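Local coordinates for protein adenosine kinase, putative (Trypanosoma brucei, PDB 3OTX) that probably transfers the terminal phosphate of ATP to adenosine, with magnesium as cofactor, to make AMP in the salvage of purines, at residues F202-F207 with R225-E230; E149-P154 with V180-R185; T272-K277 with K315-C320. The protein carries 1 engineered substitution. One frame throughout, in Å; residues are numbered along the deposited sequence.

Interaction 1: F202-F207 with R225-E230; sequences FIMQFF and RHEAKE
M204 leaves helix 201-206 with CG beside its backbone N and then bends twice, at chi2 (65°) and chi3, which curls its methyl against helix 225-235. CE comes to rest 3.7 Å from E227 O and 3.9 Å from E227 CB, the two side chains crossing at about a right angle. A flexible, unbranched thioether suits this place, since it can shape itself to a helix backbone without needing a polar partner. E230 reaches back: with CG anti to its backbone N (chi1 -161°), it lays CG 3.9 Å from M204 CB, and a bend at chi2 turns the carboxylate toward Q205. The amide of Q205 meets that carboxylate at a steep angle, the planes 69° apart, with Q205 NE2 3.2 Å from E230 OE1. Thus the buried methionine makes the apolar contact, and the polar ends of Q205 and E230 meet on the more exposed side. The helices run nearly parallel, their segment axes 9.6 Å apart, with M204 also packed on L198, F231 and M234. E227 N is hydrogen-bonded to the ADP-binding N224. Helix 201-206 comes after strand 193-197 and helix 225-235 directly after strand 220-224; the two strands are parallel neighbours in the large sheet.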
# COMPACT_ATOMS: atom_id res chain seq x y z
N PHE A 202 -2.01 3.62 -12.92
CA PHE A 202 -1.71 5.04 -13.23
C PHE A 202 -0.35 5.54 -12.78
O PHE A 202 0.16 6.54 -13.30
CB PHE A 202 -2.83 6.00 -12.79
CG PHE A 202 -2.86 6.33 -11.32
CD1 PHE A 202 -1.98 7.26 -10.77
CD2 PHE A 202 -3.82 5.76 -10.50
CE1 PHE A 202 -2.03 7.57 -9.40
CE2 PHE A 202 -3.88 6.09 -9.15
CZ PHE A 202 -3.00 6.99 -8.60
N ILE A 203 0.23 4.84 -11.82
CA ILE A 203 1.57 5.16 -11.37
C ILE A 203 2.54 4.91 -12.54
O ILE A 203 3.38 5.77 -12.84
CB ILE A 203 1.96 4.32 -10.13
CG1 ILE A 203 1.10 4.70 -8.89
CG2 ILE A 203 3.46 4.45 -9.84
CD1 ILE A 203 1.27 6.20 -8.43
N MET A 204 2.44 3.74 -13.18
CA MET A 204 3.28 3.42 -14.33
C MET A 204 2.97 4.27 -15.56
O MET A 204 3.86 4.59 -16.34
CB MET A 204 3.12 1.94 -14.69
CG MET A 204 3.97 0.93 -13.87
SD MET A 204 3.60 0.76 -12.13
CE MET A 204 2.01 -0.12 -12.23
N GLN A 205 1.70 4.66 -15.73
CA GLN A 205 1.29 5.45 -16.88
C GLN A 205 1.73 6.92 -16.79
O GLN A 205 2.24 7.46 -17.78
CB GLN A 205 -0.22 5.36 -17.09
CG GLN A 205 -0.69 3.94 -17.42
CD GLN A 205 -2.18 3.70 -17.12
OE1 GLN A 205 -2.84 4.47 -16.39
NE2 GLN A 205 -2.72 2.62 -17.68
N PHE A 206 1.61 7.52 -15.61
CA PHE A 206 1.77 8.97 -15.45
C PHE A 206 2.88 9.43 -14.48
O PHE A 206 3.20 10.62 -14.44
CB PHE A 206 0.45 9.59 -15.02
CG PHE A 206 -0.66 9.36 -16.00
CD1 PHE A 206 -0.68 10.02 -17.23
CD2 PHE A 206 -1.70 8.48 -15.70
CE1 PHE A 206 -1.71 9.81 -18.15
CE2 PHE A 206 -2.73 8.26 -16.61
CZ PHE A 206 -2.74 8.93 -17.84
N PHE A 207 3.41 8.49 -13.67
CA PHE A 207 4.49 8.78 -12.71
C PHE A 207 5.69 7.87 -12.94
O PHE A 207 6.37 7.48 -12.01
CB PHE A 207 3.95 8.70 -11.28
CG PHE A 207 2.83 9.66 -11.03
CD1 PHE A 207 1.51 9.31 -11.35
CD2 PHE A 207 3.09 10.96 -10.62
CE1 PHE A 207 0.45 10.23 -11.15
CE2 PHE A 207 2.06 11.89 -10.43
CZ PHE A 207 0.73 11.52 -10.70
N ARG A 225 -1.36 -8.67 -10.46
CA ARG A 225 -1.24 -9.14 -11.84
C ARG A 225 -1.38 -7.97 -12.83
O ARG A 225 -0.61 -7.84 -13.80
CB ARG A 225 -2.35 -10.17 -12.11
CG ARG A 225 -2.16 -10.93 -13.41
CD ARG A 225 -3.47 -11.55 -13.90
NE ARG A 225 -3.86 -12.80 -13.25
CZ ARG A 225 -4.66 -12.90 -12.18
NH1 ARG A 225 -5.13 -11.80 -11.59
NH2 ARG A 225 -5.00 -14.11 -11.70
N HIS A 226 -2.34 -7.10 -12.57
CA HIS A 226 -2.63 -6.01 -13.47
C HIS A 226 -1.48 -4.99 -13.54
O HIS A 226 -1.08 -4.57 -14.63
CB HIS A 226 -3.92 -5.34 -13.03
CG HIS A 226 -4.49 -4.40 -14.04
ND1 HIS A 226 -5.84 -4.16 -14.13
CD2 HIS A 226 -3.91 -3.65 -15.00
CE1 HIS A 226 -6.07 -3.29 -15.10
NE2 HIS A 226 -4.91 -2.97 -15.65
N GLU A 227 -0.97 -4.62 -12.36
CA GLU A 227 0.14 -3.69 -12.25
C GLU A 227 1.38 -4.30 -12.88
O GLU A 227 2.16 -3.57 -13.48
CB GLU A 227 0.38 -3.38 -10.78
CG GLU A 227 -0.73 -2.53 -10.15
CD GLU A 227 -0.80 -2.73 -8.64
OE1 GLU A 227 0.13 -3.34 -8.04
OE2 GLU A 227 -1.79 -2.29 -8.03
N ALA A 228 1.57 -5.61 -12.74
CA ALA A 228 2.72 -6.24 -13.38
C ALA A 228 2.65 -6.10 -14.90
O ALA A 228 3.66 -5.78 -15.56
CB ALA A 228 2.85 -7.74 -12.96
N LYS A 229 1.46 -6.33 -15.47
CA LYS A 229 1.30 -6.13 -16.91
C LYS A 229 1.51 -4.67 -17.31
O LYS A 229 2.06 -4.40 -18.38
CB LYS A 229 -0.05 -6.63 -17.39
CG LYS A 229 -0.24 -8.12 -17.17
CD LYS A 229 -1.64 -8.56 -17.58
CE LYS A 229 -1.78 -10.06 -17.48
NZ LYS A 229 -3.16 -10.52 -17.58
N GLU A 230 1.07 -3.74 -16.46
CA GLU A 230 1.26 -2.32 -16.76
C GLU A 230 2.74 -1.95 -16.71
O GLU A 230 3.19 -1.13 -17.51
CB GLU A 230 0.43 -1.43 -15.85
CG GLU A 230 0.22 -0.02 -16.39
CD GLU A 230 -0.67 -0.00 -17.62
OE1 GLU A 230 -1.83 -0.48 -17.54
OE2 GLU A 230 -0.20 0.49 -18.67

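Interaction 2: E149-P154 with V180-R185; sequences EHMRSP and VLQACR
A single side-chain-to-backbone hydrogen bond, with a methionine lying beside it, joins the end of the short helix 148-151 to helix 177-189, which connects parallel neighbours 165-169 and 193-197 of the large sheet. Q182 gives NE2 to M151 O at 2.8 Å, with an N-H...O angle of 177°. The acceptor lies almost exactly in the plane of the Q182 amide, yet the donor stands well above the plane of the M151 carbonyl, 47° out of it, so the bond is straight at the hydrogen but does not use a carbonyl lone pair. The reach comes from a stretched chain: CG of Q182 is anti to its backbone N and the carbons beyond continue extended, holding the amide far out from the helix. A glutamine, long and neutral, suits a target that is a backbone carbonyl. Its other amide atom, OE1, sits 3.2 Å from M151 CB, while M151 folds at chi2 and chi3 and brings CE to 4.1 Å from Q182 NE2. M160 of helix 154-162 packs on both residues. The turn is fastened within its own segment too: S153, at the N-cap position of helix 154-162, sends OG to H150 O at 2.6 Å on a lone pair, and S153 N bonds to that same oxygen. Carbonyls at a helix C-terminus tend to carry extra partial negative charge, which would probably strengthen the bond to M151 O; because the donor is a neutral amide, the link needs no charged group.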
# COMPACT_ATOMS: atom_id res chain seq x y z
N GLU A 149 10.37 19.80 5.26
CA GLU A 149 10.65 20.18 6.66
C GLU A 149 10.25 19.02 7.58
O GLU A 149 11.01 18.62 8.50
CB GLU A 149 9.90 21.46 7.07
CG GLU A 149 10.40 22.76 6.42
CD GLU A 149 10.37 22.77 4.88
OE1 GLU A 149 9.41 22.26 4.24
OE2 GLU A 149 11.34 23.30 4.30
N HIS A 150 9.08 18.45 7.34
CA HIS A 150 8.67 17.34 8.18
C HIS A 150 9.59 16.13 8.00
O HIS A 150 9.93 15.45 8.96
CB HIS A 150 7.22 16.93 7.86
CG HIS A 150 6.69 15.87 8.79
ND1 HIS A 150 6.45 16.12 10.13
CD2 HIS A 150 6.45 14.55 8.60
CE1 HIS A 150 6.04 15.00 10.71
NE2 HIS A 150 6.04 14.03 9.81
N MET A 151 9.98 15.85 6.76
CA MET A 151 10.90 14.73 6.50
C MET A 151 12.25 14.83 7.24
O MET A 151 12.86 13.81 7.52
CB MET A 151 11.16 14.57 5.00
CG MET A 151 9.92 14.16 4.19
SD MET A 151 9.14 12.61 4.74
CE MET A 151 10.47 11.44 4.52
N ARG A 152 12.67 16.05 7.56
CA ARG A 152 13.96 16.29 8.22
C ARG A 152 13.76 16.54 9.71
O ARG A 152 14.74 16.81 10.42
CB ARG A 152 14.67 17.53 7.61
CG ARG A 152 15.09 17.32 6.18
CD ARG A 152 15.97 18.46 5.69
NE ARG A 152 15.27 19.73 5.70
CZ ARG A 152 14.75 20.31 4.63
NH1 ARG A 152 14.86 19.74 3.43
NH2 ARG A 152 14.12 21.46 4.75
N SER A 153 12.51 16.46 10.18
CA SER A 153 12.18 16.73 11.57
C SER A 153 12.71 15.62 12.48
O SER A 153 12.86 14.49 12.03
CB SER A 153 10.66 16.89 11.75
OG SER A 153 9.98 15.66 11.59
N PRO A 154 13.00 15.94 13.75
CA PRO A 154 13.58 14.94 14.67
C PRO A 154 12.79 13.63 14.77
O PRO A 154 13.40 12.56 14.74
CB PRO A 154 13.61 15.68 16.03
CG PRO A 154 13.71 17.12 15.65
CD PRO A 154 12.97 17.29 14.33
N VAL A 180 10.64 10.12 -0.92
CA VAL A 180 10.90 8.71 -1.11
C VAL A 180 12.39 8.48 -1.16
O VAL A 180 12.89 7.56 -0.50
CB VAL A 180 10.25 8.18 -2.40
CG1 VAL A 180 10.30 6.66 -2.41
CG2 VAL A 180 8.76 8.62 -2.46
N LEU A 181 13.10 9.31 -1.94
CA LEU A 181 14.57 9.14 -2.07
C LEU A 181 15.30 9.29 -0.73
O LEU A 181 16.29 8.58 -0.48
CB LEU A 181 15.13 10.09 -3.13
CG LEU A 181 14.65 9.76 -4.54
CD1 LEU A 181 15.04 10.90 -5.48
CD2 LEU A 181 15.24 8.41 -5.10
N GLN A 182 14.77 10.12 0.16
CA GLN A 182 15.37 10.25 1.49
C GLN A 182 15.34 8.90 2.20
O GLN A 182 16.34 8.47 2.76
CB GLN A 182 14.66 11.30 2.34
CG GLN A 182 15.20 11.38 3.78
CD GLN A 182 14.46 12.39 4.62
OE1 GLN A 182 14.06 13.44 4.12
NE2 GLN A 182 14.27 12.08 5.90
N ALA A 183 14.20 8.22 2.16
CA ALA A 183 14.14 6.88 2.76
C ALA A 183 14.98 5.85 2.00
O ALA A 183 15.57 4.95 2.62
CB ALA A 183 12.69 6.40 2.84
N CYS A 184 15.05 5.96 0.67
CA CYS A 184 15.91 5.05 -0.08
C CYS A 184 17.37 5.13 0.37
O CYS A 184 18.02 4.10 0.54
CB CYS A 184 15.87 5.43 -1.56
SG CYS A 184 14.34 5.01 -2.38
N ARG A 185 17.87 6.35 0.54
CA ARG A 185 19.22 6.56 1.03
C ARG A 185 19.36 6.10 2.48
O ARG A 185 20.40 5.53 2.85
CB ARG A 185 19.62 8.02 0.84
CG ARG A 185 19.79 8.38 -0.65
CD ARG A 185 20.35 9.82 -0.84
NE ARG A 185 19.62 10.83 -0.07
CZ ARG A 185 18.56 11.52 -0.51
NH1 ARG A 185 18.10 11.36 -1.75
NH2 ARG A 185 17.96 12.40 0.30

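Interaction 3: T272-K277 with K315-C320; sequences TVLATK and KDLRRC
Strand 270-276 passes beside the first turn of helix 317-332, with L274 and R318 nearest in the backbone at 7.5 Å between CA atoms. L274 carries the strand's side: its CG is anti to the backbone N (chi1 175°), which projects the forked end against the helix. Both methyls, CD1 and CD2, lie 3.9 Å from L317 CB, and CD2 also comes 3.7 Å from R318 N, against the helix backbone itself. L274 and L317 cross at about a right angle, and a branched leucine suits the site because its two methyls can spread over a turn. Further along, T276 and L317 meet tip to tip, CG2 of T276 being 3.6 Å from CD1 of L317. The threonine divides its duties: the methyl packs here, while OG1 is hydrogen-bonded to D278 N in the turn that follows. The turn of helix that receives these groups is secured by D316, an N-cap whose OD2 accepts from R319 N at 2.9 Å, a role suited to a short carboxylate. R318 passes alongside and forms a salt bridge with E281 of strand 279-283. Strand 270-276 is antiparallel to 262-267 and 279-283 on its two flanks; V273 and A275 turn to helix 242-251, whereas L274 faces helix 317-332, and L317 also packs on Y311 of helix 300-311.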
# COMPACT_ATOMS: atom_id res chain seq x y z
N THR A 272 0.82 -16.80 -6.19
CA THR A 272 1.65 -15.64 -6.10
C THR A 272 3.01 -15.96 -6.73
O THR A 272 3.59 -17.02 -6.49
CB THR A 272 1.83 -15.19 -4.65
OG1 THR A 272 0.59 -14.63 -4.18
CG2 THR A 272 2.92 -14.12 -4.52
N VAL A 273 3.47 -15.03 -7.56
CA VAL A 273 4.75 -15.20 -8.29
C VAL A 273 5.86 -14.55 -7.44
O VAL A 273 5.73 -13.43 -7.00
CB VAL A 273 4.68 -14.59 -9.70
CG1 VAL A 273 6.05 -14.59 -10.41
CG2 VAL A 273 3.69 -15.34 -10.55
N LEU A 274 6.90 -15.32 -7.16
CA LEU A 274 7.99 -14.88 -6.29
C LEU A 274 9.29 -15.06 -7.07
O LEU A 274 9.64 -16.18 -7.42
CB LEU A 274 8.02 -15.74 -5.01
CG LEU A 274 9.16 -15.55 -4.00
CD1 LEU A 274 9.22 -14.12 -3.43
CD2 LEU A 274 9.09 -16.55 -2.83
N ALA A 275 9.99 -13.97 -7.36
CA ALA A 275 11.24 -14.08 -8.15
C ALA A 275 12.40 -13.41 -7.47
O ALA A 275 12.25 -12.34 -6.87
CB ALA A 275 11.07 -13.49 -9.54
N THR A 276 13.57 -14.04 -7.59
CA THR A 276 14.82 -13.47 -7.11
C THR A 276 15.90 -13.83 -8.15
O THR A 276 15.61 -14.49 -9.15
CB THR A 276 15.24 -14.04 -5.75
OG1 THR A 276 15.67 -15.39 -5.94
CG2 THR A 276 14.12 -13.99 -4.68
N LYS A 277 17.14 -13.41 -7.91
CA LYS A 277 18.23 -13.79 -8.81
C LYS A 277 18.32 -15.31 -8.94
O LYS A 277 18.89 -15.82 -9.91
CB LYS A 277 19.57 -13.21 -8.32
CG LYS A 277 20.07 -13.84 -7.04
CD LYS A 277 21.31 -13.15 -6.50
CE LYS A 277 21.81 -13.88 -5.28
NZ LYS A 277 22.89 -13.12 -4.62
N LYS A 315 11.50 -14.46 8.48
CA LYS A 315 11.03 -15.66 7.79
C LYS A 315 11.46 -15.60 6.32
O LYS A 315 11.59 -14.50 5.75
CB LYS A 315 9.50 -15.80 7.90
CG LYS A 315 8.95 -15.88 9.31
CD LYS A 315 9.51 -17.02 10.09
CE LYS A 315 9.18 -16.85 11.55
NZ LYS A 315 9.78 -17.93 12.36
N ASP A 316 11.68 -16.78 5.70
CA ASP A 316 12.02 -16.81 4.29
C ASP A 316 10.93 -16.23 3.40
O ASP A 316 9.78 -16.06 3.85
CB ASP A 316 12.52 -18.19 3.81
CG ASP A 316 11.42 -19.24 3.61
OD1 ASP A 316 11.81 -20.42 3.56
OD2 ASP A 316 10.22 -18.98 3.44
N LEU A 317 11.30 -15.89 2.17
CA LEU A 317 10.41 -15.15 1.27
C LEU A 317 9.12 -15.89 0.99
O LEU A 317 8.07 -15.27 0.94
CB LEU A 317 11.10 -14.80 -0.04
CG LEU A 317 12.17 -13.71 0.06
CD1 LEU A 317 13.00 -13.70 -1.22
CD2 LEU A 317 11.60 -12.32 0.35
N ARG A 318 9.19 -17.20 0.81
CA ARG A 318 7.98 -17.96 0.56
C ARG A 318 7.01 -17.91 1.75
O ARG A 318 5.78 -17.79 1.57
CB ARG A 318 8.35 -19.39 0.20
CG ARG A 318 7.24 -20.12 -0.43
CD ARG A 318 7.79 -21.38 -1.08
NE ARG A 318 6.67 -22.17 -1.57
CZ ARG A 318 6.42 -22.38 -2.85
NH1 ARG A 318 7.23 -21.89 -3.78
NH2 ARG A 318 5.37 -23.12 -3.19
N ARG A 319 7.55 -17.99 2.97
CA ARG A 319 6.76 -17.85 4.19
C ARG A 319 6.14 -16.45 4.33
O ARG A 319 5.05 -16.33 4.88
CB ARG A 319 7.60 -18.18 5.44
CG ARG A 319 6.82 -18.20 6.77
CD ARG A 319 5.63 -19.13 6.67
NE ARG A 319 4.82 -19.21 7.88
CZ ARG A 319 3.66 -19.87 7.99
NH1 ARG A 319 3.17 -20.53 6.95
NH2 ARG A 319 3.00 -19.89 9.14
N CYS A 320 6.85 -15.43 3.88
CA CYS A 320 6.34 -14.06 3.89
C CYS A 320 5.10 -14.01 2.99
O CYS A 320 4.06 -13.44 3.35
CB CYS A 320 7.43 -13.08 3.41
SG CYS A 320 8.77 -12.90 4.62

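In this ribokinase-like kinase, interactions 1 and 2 join helix to helix, and interaction 3 joins a strand of the large sheet to a helix; none touches another. Interaction 1 lies near the bound bis(adenosine)-5'-pentaphosphate: among its touching residues, the side chain of E227 is about 5 Å from it, and about 5 Å from a sodium ion. In interaction 3 the segment 272-277 reaches the pocket through T272, which touches the ligand, while the packing residue L274 has its side chain about 11 Å away. In interaction 2 the side chain of M151 is about 10 Å from that of N15, which binds adenosine. Centres of interactions 1 and 3 are about 22 Å apart, those of 1 and 2 about 26 Å, and those of 2 and 3 about 29 Å.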